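PDB 2IBO: hypothetical protein SP2199 from Streptococcus pneumoniae TIGR4, which is of unknown function but belongs to the thiamine-binding protein family, so that it may bind thiamine or a related small ligand. Local coordinates for residues 5-10 / 54-59; 24-29 / 36-41; 32-37 / 43-48; 47-52 / 74-79. All coordinates share one frame; numbering follows the deposited sequence.

Contact 1 of 4, residues 5-10 / 54-59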
loop_
_atom_site.group_PDB
_atom_site.type_symbol
_atom_site.label_atom_id
_atom_site.label_comp_id
_atom_site.label_asym_id
_atom_site.label_seq_id
_atom_site.Cartn_x
_atom_site.Cartn_y
_atom_site.Cartn_z
ATOM N N ILE A 5 -4.687 -10.143 -7.418
ATOM C CA ILE A 5 -4.744 -9.703 -6.030
ATOM C C ILE A 5 -3.428 -10.031 -5.360
ATOM O O ILE A 5 -2.920 -11.142 -5.497
ATOM C CB ILE A 5 -5.884 -10.460 -5.290
ATOM C CG1 ILE A 5 -7.230 -9.952 -5.784
ATOM C CG2 ILE A 5 -5.748 -10.345 -3.788
ATOM C CD1 ILE A 5 -7.385 -8.471 -5.620
ATOM N N ALA A 6 -2.865 -9.065 -4.649
ATOM C CA ALA A 6 -1.616 -9.280 -3.931
ATOM C C ALA A 6 -2.015 -9.158 -2.470
ATOM O O ALA A 6 -2.661 -8.181 -2.075
ATOM C CB ALA A 6 -0.609 -8.214 -4.308
ATOM N N LEU A 7 -1.679 -10.154 -1.661
ATOM C CA LEU A 7 -2.068 -10.105 -0.249
ATOM C C LEU A 7 -0.898 -10.213 0.722
ATOM O O LEU A 7 0.026 -11.024 0.536
ATOM C CB LEU A 7 -3.097 -11.212 0.060
ATOM C CG LEU A 7 -3.599 -11.355 1.513
ATOM C CD1 LEU A 7 -4.448 -10.117 1.920
ATOM C CD2 LEU A 7 -4.408 -12.643 1.645
ATOM N N GLN A 8 -0.944 -9.361 1.740
ATOM C CA GLN A 8 0.059 -9.336 2.796
ATOM C C GLN A 8 -0.689 -9.218 4.103
ATOM O O GLN A 8 -1.441 -8.264 4.318
ATOM C CB GLN A 8 0.992 -8.138 2.675
ATOM C CG GLN A 8 1.917 -8.015 3.866
ATOM C CD GLN A 8 2.854 -6.827 3.778
ATOM O OE1 GLN A 8 3.856 -6.765 4.496
ATOM N NE2 GLN A 8 2.533 -5.869 2.901
ATOM N N VAL A 9 -0.497 -10.193 4.973
ATOM C CA VAL A 9 -1.168 -10.161 6.249
ATOM C C VAL A 9 -0.173 -9.858 7.346
ATOM O O VAL A 9 0.801 -10.591 7.534
ATOM C CB VAL A 9 -1.854 -11.500 6.567
ATOM C CG1 VAL A 9 -2.432 -11.450 7.975
ATOM C CG2 VAL A 9 -2.952 -11.789 5.536
ATOM N N LEU A 10 -0.409 -8.753 8.046
ATOM C CA LEU A 10 0.441 -8.367 9.159
ATOM C C LEU A 10 -0.390 -8.448 10.426
ATOM O O LEU A 10 -1.091 -7.497 10.784
ATOM C CB LEU A 10 0.974 -6.946 8.994
ATOM C CG LEU A 10 1.928 -6.714 7.829
ATOM C CD1 LEU A 10 2.377 -5.266 7.850
ATOM C CD2 LEU A 10 3.114 -7.657 7.927
ATOM N N ARG A 54 -13.746 -13.452 -3.359
ATOM C CA ARG A 54 -14.225 -14.494 -2.465
ATOM C C ARG A 54 -13.047 -15.053 -1.661
ATOM O O ARG A 54 -13.120 -15.176 -0.436
ATOM C CB ARG A 54 -14.880 -15.616 -3.272
ATOM C CG ARG A 54 -15.593 -16.650 -2.429
ATOM C CD ARG A 54 -15.800 -17.930 -3.195
ATOM N NE ARG A 54 -14.581 -18.735 -3.238
ATOM C CZ ARG A 54 -14.002 -19.156 -4.360
ATOM N NH1 ARG A 54 -14.524 -18.850 -5.549
ATOM N NH2 ARG A 54 -12.898 -19.890 -4.295
ATOM N N ILE A 55 -11.957 -15.385 -2.351
ATOM C CA ILE A 55 -10.783 -15.935 -1.690
ATOM C C ILE A 55 -10.175 -14.926 -0.718
ATOM O O ILE A 55 -9.752 -15.293 0.378
ATOM C CB ILE A 55 -9.730 -16.388 -2.731
ATOM C CG1 ILE A 55 -10.313 -17.552 -3.564
ATOM C CG2 ILE A 55 -8.445 -16.820 -2.041
ATOM C CD1 ILE A 55 -9.358 -18.140 -4.590
ATOM N N LEU A 56 -10.151 -13.652 -1.108
ATOM C CA LEU A 56 -9.601 -12.599 -0.250
ATOM C C LEU A 56 -10.374 -12.556 1.060
ATOM O O LEU A 56 -9.775 -12.558 2.139
ATOM C CB LEU A 56 -9.687 -11.227 -0.939
ATOM C CG LEU A 56 -9.275 -9.979 -0.124
ATOM C CD1 LEU A 56 -7.825 -10.106 0.368
ATOM C CD2 LEU A 56 -9.429 -8.732 -0.979
ATOM N N LYS A 57 -11.705 -12.531 0.955
ATOM C CA LYS A 57 -12.572 -12.480 2.129
ATOM C C LYS A 57 -12.362 -13.676 3.039
ATOM O O LYS A 57 -12.292 -13.518 4.259
ATOM C CB LYS A 57 -14.029 -12.412 1.708
ATOM C CG LYS A 57 -14.986 -12.224 2.863
ATOM C CD LYS A 57 -16.407 -12.092 2.356
ATOM C CE LYS A 57 -17.383 -12.027 3.505
ATOM N NZ LYS A 57 -18.796 -12.137 3.039
ATOM N N GLU A 58 -12.243 -14.868 2.454
ATOM C CA GLU A 58 -12.027 -16.067 3.258
ATOM C C GLU A 58 -10.640 -16.025 3.898
ATOM O O GLU A 58 -10.484 -16.323 5.079
ATOM C CB GLU A 58 -12.167 -17.329 2.401
ATOM C CG GLU A 58 -13.271 -18.274 2.863
ATOM C CD GLU A 58 -13.061 -18.787 4.277
ATOM O OE1 GLU A 58 -13.969 -19.457 4.812
ATOM O OE2 GLU A 58 -11.988 -18.528 4.855
ATOM N N ALA A 59 -9.635 -15.647 3.115
ATOM C CA ALA A 59 -8.276 -15.574 3.624
ATOM C C ALA A 59 -8.248 -14.701 4.872
ATOM O O ALA A 59 -7.642 -15.059 5.883
ATOM C CB ALA A 59 -7.345 -15.005 2.557
#

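Contact 2 of 4, residues 24-29 / 36-41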
loop_
_atom_site.group_PDB
_atom_site.type_symbol
_atom_site.label_atom_id
_atom_site.label_comp_id
_atom_site.label_asym_id
_atom_site.label_seq_id
_atom_site.Cartn_x
_atom_site.Cartn_y
_atom_site.Cartn_z
ATOM N N GLN A 24 -1.584 -20.219 8.396
ATOM C CA GLN A 24 -2.985 -20.527 8.100
ATOM C C GLN A 24 -3.498 -19.842 6.840
ATOM O O GLN A 24 -4.234 -20.443 6.059
ATOM C CB GLN A 24 -3.881 -20.139 9.277
ATOM C CG GLN A 24 -3.581 -20.884 10.561
ATOM C CD GLN A 24 -3.811 -22.384 10.456
ATOM O OE1 GLN A 24 -3.202 -23.078 9.634
ATOM N NE2 GLN A 24 -4.697 -22.894 11.303
ATOM N N VAL A 25 -3.114 -18.586 6.639
ATOM C CA VAL A 25 -3.578 -17.895 5.461
ATOM C C VAL A 25 -2.953 -18.504 4.203
ATOM O O VAL A 25 -3.616 -18.630 3.166
ATOM C CB VAL A 25 -3.278 -16.387 5.547
ATOM C CG1 VAL A 25 -3.734 -15.697 4.261
ATOM C CG2 VAL A 25 -4.008 -15.777 6.754
ATOM N N ILE A 26 -1.687 -18.898 4.298
ATOM C CA ILE A 26 -0.997 -19.499 3.161
ATOM C C ILE A 26 -1.634 -20.849 2.823
ATOM O O ILE A 26 -1.971 -21.116 1.667
ATOM C CB ILE A 26 0.515 -19.696 3.461
ATOM C CG1 ILE A 26 1.218 -18.335 3.536
ATOM C CG2 ILE A 26 1.169 -20.552 2.360
ATOM C CD1 ILE A 26 1.485 -17.702 2.162
ATOM N N ALA A 27 -1.801 -21.695 3.835
ATOM C CA ALA A 27 -2.398 -23.023 3.644
ATOM C C ALA A 27 -3.778 -22.896 3.002
ATOM O O ALA A 27 -4.089 -23.577 2.028
ATOM C CB ALA A 27 -2.512 -23.752 4.981
ATOM N N TYR A 28 -4.608 -22.022 3.552
ATOM C CA TYR A 28 -5.930 -21.819 2.989
ATOM C C TYR A 28 -5.815 -21.451 1.520
ATOM O O TYR A 28 -6.474 -22.047 0.684
ATOM C CB TYR A 28 -6.681 -20.697 3.699
ATOM C CG TYR A 28 -7.855 -20.228 2.881
ATOM C CD1 TYR A 28 -8.965 -21.043 2.696
ATOM C CD2 TYR A 28 -7.811 -19.012 2.201
ATOM C CE1 TYR A 28 -9.998 -20.669 1.843
ATOM C CE2 TYR A 28 -8.840 -18.627 1.344
ATOM C CZ TYR A 28 -9.923 -19.466 1.170
ATOM O OH TYR A 28 -10.894 -19.120 0.276
ATOM N N LEU A 29 -4.984 -20.458 1.217
ATOM C CA LEU A 29 -4.788 -19.999 -0.152
ATOM C C LEU A 29 -4.380 -21.146 -1.090
ATOM O O LEU A 29 -4.888 -21.262 -2.199
ATOM C CB LEU A 29 -3.741 -18.872 -0.169
ATOM C CG LEU A 29 -4.127 -17.391 -0.329
ATOM C CD1 LEU A 29 -5.493 -17.073 0.206
ATOM C CD2 LEU A 29 -3.098 -16.570 0.392
HETATM N N MSE A 36 -1.129 -18.978 -7.762
HETATM C CA MSE A 36 -0.534 -18.195 -6.697
HETATM C C MSE A 36 0.996 -18.200 -6.624
HETATM O O MSE A 36 1.662 -19.206 -6.888
HETATM C CB MSE A 36 -1.115 -18.621 -5.349
HETATM C CG MSE A 36 -0.614 -19.932 -4.793
HETATM SE SE MSE A 36 -1.252 -20.236 -2.886
HETATM C CE MSE A 36 0.130 -19.384 -1.920
ATOM N N VAL A 37 1.550 -17.039 -6.298
ATOM C CA VAL A 37 2.989 -16.905 -6.151
ATOM C C VAL A 37 3.264 -16.201 -4.845
ATOM O O VAL A 37 2.725 -15.123 -4.584
ATOM C CB VAL A 37 3.637 -16.059 -7.252
ATOM C CG1 VAL A 37 5.126 -16.271 -7.232
ATOM C CG2 VAL A 37 3.079 -16.428 -8.616
ATOM N N VAL A 38 4.089 -16.819 -4.014
ATOM C CA VAL A 38 4.419 -16.214 -2.741
ATOM C C VAL A 38 5.684 -15.402 -2.963
ATOM O O VAL A 38 6.698 -15.959 -3.347
ATOM C CB VAL A 38 4.699 -17.276 -1.667
ATOM C CG1 VAL A 38 5.037 -16.581 -0.358
ATOM C CG2 VAL A 38 3.468 -18.189 -1.507
ATOM N N THR A 39 5.624 -14.091 -2.759
ATOM C CA THR A 39 6.811 -13.271 -2.911
ATOM C C THR A 39 7.145 -12.840 -1.483
ATOM O O THR A 39 6.349 -13.052 -0.576
ATOM C CB THR A 39 6.545 -12.052 -3.839
ATOM O OG1 THR A 39 5.675 -11.123 -3.187
ATOM C CG2 THR A 39 5.889 -12.497 -5.126
ATOM N N PRO A 40 8.307 -12.201 -1.275
ATOM C CA PRO A 40 8.750 -11.743 0.054
ATOM C C PRO A 40 7.848 -10.866 0.920
ATOM O O PRO A 40 7.902 -10.951 2.151
ATOM C CB PRO A 40 10.073 -11.022 -0.215
ATOM C CG PRO A 40 10.411 -11.270 -1.661
ATOM C CD PRO A 40 9.132 -11.621 -2.357
ATOM N N PHE A 41 7.017 -10.031 0.314
ATOM C CA PHE A 41 6.158 -9.154 1.122
ATOM C C PHE A 41 4.664 -9.409 0.959
ATOM O O PHE A 41 3.860 -8.990 1.798
ATOM C CB PHE A 41 6.422 -7.698 0.765
ATOM C CG PHE A 41 7.600 -7.101 1.462
ATOM C CD1 PHE A 41 7.474 -6.610 2.752
ATOM C CD2 PHE A 41 8.840 -7.020 0.832
ATOM C CE1 PHE A 41 8.548 -6.047 3.410
ATOM C CE2 PHE A 41 9.930 -6.459 1.480
ATOM C CZ PHE A 41 9.784 -5.969 2.773
#

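Contact 3 of 4, residues 32-37 / 43-48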
loop_
_atom_site.group_PDB
_atom_site.type_symbol
_atom_site.label_atom_id
_atom_site.label_comp_id
_atom_site.label_asym_id
_atom_site.label_seq_id
_atom_site.Cartn_x
_atom_site.Cartn_y
_atom_site.Cartn_z
ATOM N N GLN A 32 -7.257 -23.168 -2.514
ATOM C CA GLN A 32 -8.075 -22.710 -3.622
ATOM C C GLN A 32 -7.460 -23.131 -4.958
ATOM O O GLN A 32 -6.263 -23.425 -5.047
ATOM C CB GLN A 32 -8.241 -21.199 -3.555
ATOM C CG GLN A 32 -8.873 -20.720 -2.261
ATOM C CD GLN A 32 -10.132 -21.488 -1.903
ATOM O OE1 GLN A 32 -10.127 -22.326 -1.008
ATOM N NE2 GLN A 32 -11.215 -21.209 -2.611
ATOM N N GLU A 33 -8.287 -23.179 -5.995
ATOM C CA GLU A 33 -7.809 -23.581 -7.308
ATOM C C GLU A 33 -7.443 -22.329 -8.066
ATOM O O GLU A 33 -7.949 -22.073 -9.153
ATOM C CB GLU A 33 -8.901 -24.377 -8.033
ATOM C CG GLU A 33 -9.252 -25.676 -7.322
ATOM C CD GLU A 33 -10.499 -26.330 -7.869
ATOM O OE1 GLU A 33 -11.586 -25.742 -7.717
ATOM O OE2 GLU A 33 -10.395 -27.430 -8.451
ATOM N N VAL A 34 -6.539 -21.555 -7.479
ATOM C CA VAL A 34 -6.113 -20.290 -8.058
ATOM C C VAL A 34 -4.607 -20.220 -8.212
ATOM O O VAL A 34 -3.871 -20.779 -7.400
ATOM C CB VAL A 34 -6.605 -19.110 -7.169
ATOM C CG1 VAL A 34 -6.003 -19.212 -5.787
ATOM C CG2 VAL A 34 -6.271 -17.788 -7.809
ATOM N N THR A 35 -4.157 -19.549 -9.272
ATOM C CA THR A 35 -2.729 -19.376 -9.547
ATOM C C THR A 35 -2.144 -18.476 -8.456
ATOM O O THR A 35 -2.619 -17.355 -8.228
ATOM C CB THR A 35 -2.503 -18.728 -10.928
ATOM O OG1 THR A 35 -2.969 -19.632 -11.937
ATOM C CG2 THR A 35 -1.021 -18.427 -11.159
HETATM N N MSE A 36 -1.129 -18.978 -7.762
HETATM C CA MSE A 36 -0.534 -18.195 -6.697
HETATM C C MSE A 36 0.996 -18.200 -6.624
HETATM O O MSE A 36 1.662 -19.206 -6.888
HETATM C CB MSE A 36 -1.115 -18.621 -5.349
HETATM C CG MSE A 36 -0.614 -19.932 -4.793
HETATM SE SE MSE A 36 -1.252 -20.236 -2.886
HETATM C CE MSE A 36 0.130 -19.384 -1.920
ATOM N N VAL A 37 1.550 -17.039 -6.298
ATOM C CA VAL A 37 2.989 -16.905 -6.151
ATOM C C VAL A 37 3.264 -16.201 -4.845
ATOM O O VAL A 37 2.725 -15.123 -4.584
ATOM C CB VAL A 37 3.637 -16.059 -7.252
ATOM C CG1 VAL A 37 5.126 -16.271 -7.232
ATOM C CG2 VAL A 37 3.079 -16.428 -8.616
ATOM N N THR A 43 1.488 -12.200 -1.115
ATOM C CA THR A 43 1.208 -13.401 -1.894
ATOM C C THR A 43 0.349 -12.933 -3.046
ATOM O O THR A 43 -0.694 -12.313 -2.827
ATOM C CB THR A 43 0.466 -14.495 -1.053
ATOM O OG1 THR A 43 1.335 -14.999 -0.026
ATOM C CG2 THR A 43 0.057 -15.650 -1.936
ATOM N N VAL A 44 0.795 -13.223 -4.265
ATOM C CA VAL A 44 0.097 -12.791 -5.474
ATOM C C VAL A 44 -0.799 -13.866 -6.057
ATOM O O VAL A 44 -0.334 -14.958 -6.365
ATOM C CB VAL A 44 1.114 -12.347 -6.571
ATOM C CG1 VAL A 44 0.385 -11.977 -7.853
ATOM C CG2 VAL A 44 1.936 -11.176 -6.071
ATOM N N LEU A 45 -2.077 -13.534 -6.223
ATOM C CA LEU A 45 -3.066 -14.450 -6.785
ATOM C C LEU A 45 -3.532 -13.949 -8.148
ATOM O O LEU A 45 -3.556 -12.748 -8.397
ATOM C CB LEU A 45 -4.267 -14.579 -5.834
ATOM C CG LEU A 45 -3.963 -15.086 -4.415
ATOM C CD1 LEU A 45 -5.236 -15.134 -3.594
ATOM C CD2 LEU A 45 -3.332 -16.448 -4.474
ATOM N N GLU A 46 -3.917 -14.866 -9.026
ATOM C CA GLU A 46 -4.361 -14.488 -10.363
ATOM C C GLU A 46 -5.579 -15.308 -10.784
ATOM O O GLU A 46 -5.581 -16.528 -10.632
ATOM C CB GLU A 46 -3.218 -14.715 -11.351
ATOM C CG GLU A 46 -3.352 -13.966 -12.635
ATOM C CD GLU A 46 -2.372 -14.449 -13.687
ATOM O OE1 GLU A 46 -2.119 -13.706 -14.654
ATOM O OE2 GLU A 46 -1.859 -15.578 -13.567
ATOM N N GLY A 47 -6.598 -14.638 -11.324
ATOM C CA GLY A 47 -7.810 -15.318 -11.760
ATOM C C GLY A 47 -8.982 -14.370 -11.946
ATOM O O GLY A 47 -8.784 -13.157 -12.082
ATOM N N GLU A 48 -10.201 -14.917 -11.950
ATOM C CA GLU A 48 -11.438 -14.136 -12.122
ATOM C C GLU A 48 -11.682 -13.211 -10.929
ATOM O O GLU A 48 -11.494 -13.598 -9.777
ATOM C CB GLU A 48 -12.640 -15.070 -12.281
ATOM C CG GLU A 48 -12.692 -15.826 -13.588
ATOM C CD GLU A 48 -12.889 -14.913 -14.779
ATOM O OE1 GLU A 48 -13.844 -14.103 -14.758
ATOM O OE2 GLU A 48 -12.092 -15.009 -15.740
HETATM O O HOH W 1 -4.036 -18.204 -14.049
#

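Contact 4 of 4, residues 47-52 / 74-79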
loop_
_atom_site.group_PDB
_atom_site.type_symbol
_atom_site.label_atom_id
_atom_site.label_comp_id
_atom_site.label_asym_id
_atom_site.label_seq_id
_atom_site.Cartn_x
_atom_site.Cartn_y
_atom_site.Cartn_z
ATOM N N GLY A 47 -6.598 -14.638 -11.324
ATOM C CA GLY A 47 -7.810 -15.318 -11.760
ATOM C C GLY A 47 -8.982 -14.370 -11.946
ATOM O O GLY A 47 -8.784 -13.157 -12.082
ATOM N N GLU A 48 -10.201 -14.917 -11.950
ATOM C CA GLU A 48 -11.438 -14.136 -12.122
ATOM C C GLU A 48 -11.682 -13.211 -10.929
ATOM O O GLU A 48 -11.494 -13.598 -9.777
ATOM C CB GLU A 48 -12.640 -15.070 -12.281
ATOM C CG GLU A 48 -12.692 -15.826 -13.588
ATOM C CD GLU A 48 -12.889 -14.913 -14.779
ATOM O OE1 GLU A 48 -13.844 -14.103 -14.758
ATOM O OE2 GLU A 48 -12.092 -15.009 -15.740
ATOM N N PHE A 49 -12.121 -11.991 -11.201
ATOM C CA PHE A 49 -12.361 -11.040 -10.131
ATOM C C PHE A 49 -13.233 -11.626 -9.033
ATOM O O PHE A 49 -12.883 -11.547 -7.848
ATOM C CB PHE A 49 -12.999 -9.756 -10.675
ATOM C CG PHE A 49 -13.107 -8.666 -9.647
ATOM C CD1 PHE A 49 -11.988 -8.269 -8.923
ATOM C CD2 PHE A 49 -14.326 -8.049 -9.388
ATOM C CE1 PHE A 49 -12.078 -7.283 -7.953
ATOM C CE2 PHE A 49 -14.428 -7.055 -8.415
ATOM C CZ PHE A 49 -13.295 -6.672 -7.697
ATOM N N ASP A 50 -14.358 -12.222 -9.432
ATOM C CA ASP A 50 -15.303 -12.814 -8.480
ATOM C C ASP A 50 -14.669 -13.803 -7.503
ATOM O O ASP A 50 -14.881 -13.706 -6.289
ATOM C CB ASP A 50 -16.449 -13.504 -9.228
ATOM C CG ASP A 50 -17.530 -12.532 -9.667
ATOM O OD1 ASP A 50 -18.438 -12.963 -10.417
ATOM O OD2 ASP A 50 -17.480 -11.345 -9.260
ATOM N N GLU A 51 -13.891 -14.744 -8.033
ATOM C CA GLU A 51 -13.238 -15.744 -7.193
ATOM C C GLU A 51 -12.176 -15.132 -6.258
ATOM O O GLU A 51 -12.061 -15.530 -5.095
ATOM C CB GLU A 51 -12.616 -16.853 -8.064
ATOM C CG GLU A 51 -11.271 -16.517 -8.725
ATOM C CD GLU A 51 -10.749 -17.640 -9.635
ATOM O OE1 GLU A 51 -11.238 -17.765 -10.782
ATOM O OE2 GLU A 51 -9.853 -18.402 -9.202
ATOM N N LEU A 52 -11.409 -14.164 -6.753
ATOM C CA LEU A 52 -10.391 -13.547 -5.927
ATOM C C LEU A 52 -11.027 -12.782 -4.777
ATOM O O LEU A 52 -10.550 -12.865 -3.651
ATOM C CB LEU A 52 -9.500 -12.622 -6.756
ATOM C CG LEU A 52 -8.670 -13.254 -7.888
ATOM C CD1 LEU A 52 -7.775 -12.191 -8.526
ATOM C CD2 LEU A 52 -7.830 -14.394 -7.353
ATOM N N VAL A 74 -3.658 -4.929 0.605
ATOM C CA VAL A 74 -4.105 -5.676 -0.554
ATOM C C VAL A 74 -3.950 -4.808 -1.782
ATOM O O VAL A 74 -4.181 -3.601 -1.723
ATOM C CB VAL A 74 -5.590 -6.094 -0.437
ATOM C CG1 VAL A 74 -5.969 -6.968 -1.619
ATOM C CG2 VAL A 74 -5.819 -6.839 0.859
ATOM N N LYS A 75 -3.536 -5.423 -2.883
ATOM C CA LYS A 75 -3.389 -4.726 -4.145
ATOM C C LYS A 75 -4.336 -5.425 -5.086
ATOM O O LYS A 75 -4.345 -6.657 -5.169
ATOM C CB LYS A 75 -1.975 -4.856 -4.699
ATOM C CG LYS A 75 -0.976 -3.929 -4.094
ATOM C CD LYS A 75 0.418 -4.288 -4.570
ATOM C CE LYS A 75 1.468 -3.493 -3.818
ATOM N NZ LYS A 75 2.831 -3.973 -4.172
ATOM N N ILE A 76 -5.152 -4.647 -5.776
ATOM C CA ILE A 76 -6.062 -5.236 -6.727
ATOM C C ILE A 76 -5.770 -4.617 -8.075
ATOM O O ILE A 76 -5.433 -3.433 -8.173
ATOM C CB ILE A 76 -7.522 -4.992 -6.320
ATOM C CG1 ILE A 76 -7.702 -5.413 -4.848
ATOM C CG2 ILE A 76 -8.459 -5.755 -7.268
ATOM C CD1 ILE A 76 -9.130 -5.453 -4.343
ATOM N N ASN A 77 -5.859 -5.435 -9.112
ATOM C CA ASN A 77 -5.630 -4.977 -10.475
ATOM C C ASN A 77 -6.730 -5.647 -11.300
ATOM O O ASN A 77 -6.740 -6.867 -11.452
ATOM C CB ASN A 77 -4.230 -5.403 -10.942
ATOM C CG ASN A 77 -3.900 -4.928 -12.343
ATOM O OD1 ASN A 77 -4.436 -3.928 -12.813
ATOM N ND2 ASN A 77 -2.997 -5.630 -13.007
ATOM N N VAL A 78 -7.669 -4.844 -11.796
ATOM C CA VAL A 78 -8.797 -5.349 -12.581
ATOM C C VAL A 78 -8.917 -4.753 -13.975
ATOM O O VAL A 78 -8.463 -3.631 -14.225
ATOM C CB VAL A 78 -10.154 -5.099 -11.867
ATOM C CG1 VAL A 78 -10.309 -6.054 -10.720
ATOM C CG2 VAL A 78 -10.250 -3.633 -11.377
ATOM N N GLY A 79 -9.559 -5.517 -14.861
ATOM C CA GLY A 79 -9.766 -5.094 -16.233
ATOM C C GLY A 79 -8.845 -5.825 -17.183
ATOM O O GLY A 79 -8.432 -6.955 -16.908
#

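Contact 1 of 4, residues 5-10 / 54-59
Strand 2-11 is a central strand of the sheet, and helix 49-64 lies over one face of it; L7 and L56 join the two. The strand's L7 points one leucine branch to each of two helix residues one turn apart. CD1 of L7 meets CD1 of L56 at 3.7 Å, while CD2 of L7 rests on CB of A59 at 3.9 Å. The two leucines cross obliquely. Both hold CG anti to the backbone N (chi1 178° in L7, 174° in L56), which carries their branched ends into the gap between helix and sheet. With the CA atoms of L7 and L56 7.9 Å apart, that gap suits two leucines, whereas at A59 the short side chain lets the other branch of L7 come up close to the helix surface. This is the interior of a ferredoxin-like alpha/beta fold, in which two helices pack on the same face of an antiparallel sheet: V25 of helix 16-31 also touches L7, and L29 touches A59. Strand alternation sorts the residues. I5 faces helix 49-64 along with L7 and packs on L52 and M53, while A6 and Q8 point to the opposite face, where A6 meets F41 of the second subunit and Q8 meets F71 of the third. On the helix's outer side, K57 forms a salt bridge through NZ with D50 of the fourth subunit.

Contact 2 of 4, residues 24-29 / 36-41
I26 and V38 meet tip to tip, methyl against methyl, with CD1 of I26 4.2 Å from CG2 of V38. I26 leaves its helix at a slant to the strand, but its longer branch bends over to reach it. CG1 lies anti to the carbonyl carbon (chi1 -69°), and the further turn at chi2 delivers CD1 to the valine. A beta-branched residue suits V38, since it offers a compact hydrophobic methyl to the helix from an extended strand. One turn further along the helix the meeting is of another kind: the selenium of M36, a selenomethionine, comes up alongside the backbone of L29. Its SE lies 3.7 Å from C of L29 and 3.9 Å from CB of L29, so the long chain touches main chain and side chain together. The bend at chi3 (-88°) turns CE aside, so that the selenium and not the terminal methyl leads the approach to L29. The contact belongs to the first alpha-to-beta connection of a ferredoxin-like fold, in which helix 16-31 runs down one face of the sheet and the chain then turns back into strand 35-38, the outermost strand on that side within this chain. L29 is buried and also touches T43 of the neighbouring strand, a place suited to a bulky aliphatic group; V38 is exposed. Just beyond the strand, OG1 of T39 bonds to the carbonyl O of E42, a link across the turn between the hairpin strands, and T39 packs on T39 of the second subunit.

Contact 3 of 4, residues 32-37 / 43-48
T35 and E46, M36 and L45, and V37 and V44 are the successive pairs of a beta hairpin, strand 35-38 returning as strand 43-46 at 161° between their directions. Three backbone hydrogen bonds tie the strands. V37 and V44 bond in both directions, N of V37 to O of V44 at 2.8 Å and N of V44 to O of V37 at 2.7 Å. The T35 and E46 pair contributes one, N of E46 to O of T35 at 2.9 Å, less straight than the others at 142°. Between them the non-hydrogen-bonded pair M36 and L45 adds CA-H...O contacts, L45 CA to T35 O and M36 CA to V44 O. Apolar contacts lie on the face toward the helices: CG1 of V34 meets CD2 of L45 at 4.1 Å with the two side chains about at right angles, and CE of M36 sits on CG2 of T43 at 3.7 Å. L45 and, through its methyl, T43 are buried under the helices; V34 and M36 complete this apolar side from the partly exposed edge. T35, V37, V44 and E46 occupy the opposite face, where V37 and V44 touch I84. Beyond E46 the chain corners at G47. T35 and E46 lie side by side, the extended glutamate giving OE1 to the backbone N of I84, while a water lies 2.8 Å from OG1 of T35 and donates a weak hydrogen bond to OE2 of E46 at 3.4 Å.

Contact 4 of 4, residues 47-52 / 74-79
NZ of K75 is gripped by two carboxylates, forming salt bridges with OE1 of E42 in its own chain and with OE2 of E42 of the second subunit. I76 and V78, further along the strand, point to the opposite face and there receive F49. CG2 of I76 approaches the edge of the F49 ring, near its plane, at 4.0 Å from CE1. CG1 of V78 comes obliquely against CD1 and CE1 of the same ring. CG of F49 stands anti to the backbone N (chi1 -172°), which sends the ring from the first turn of its helix across to the strand. A flat, wide aromatic suits this place because one ring can meet two branched residues spaced along a strand. In the ferredoxin-like fold this is where helix 49-64 starts, above the last strand, 70-79. E48 holds the N-cap position, and E51 three residues on folds back so that its OE1 accepts a weak hydrogen bond from N of E48 (3.2 Å). The first helical turn is then closed by N of L52 on O of E48 at 3.1 Å. At the edge of the sheet within this chain, residues 74 to 78 pair antiparallel with a strand of the fourth subunit, and F49 packs on K57 of that subunit.

All four contacts serve one four-stranded antiparallel sheet and the two long helices, 16-31 and 49-64, on one face of it. Contact 1 lies nearest the middle, its centre about 3 Å from that of the chain, and the segments of contacts 2 and 3 are nested in the loop it closes. Contacts 2 and 3 share M36 and V37, with centres about 9 Å apart; contacts 3 and 4 share G47 and E48, where the hairpin gives way to helix 49-64. That helix then serves contacts 1 and 4, whose centres are about 11 Å apart. Contacts 2 and 4 do not touch: their centres are about 16 Å apart and their nearest atoms about 7 Å.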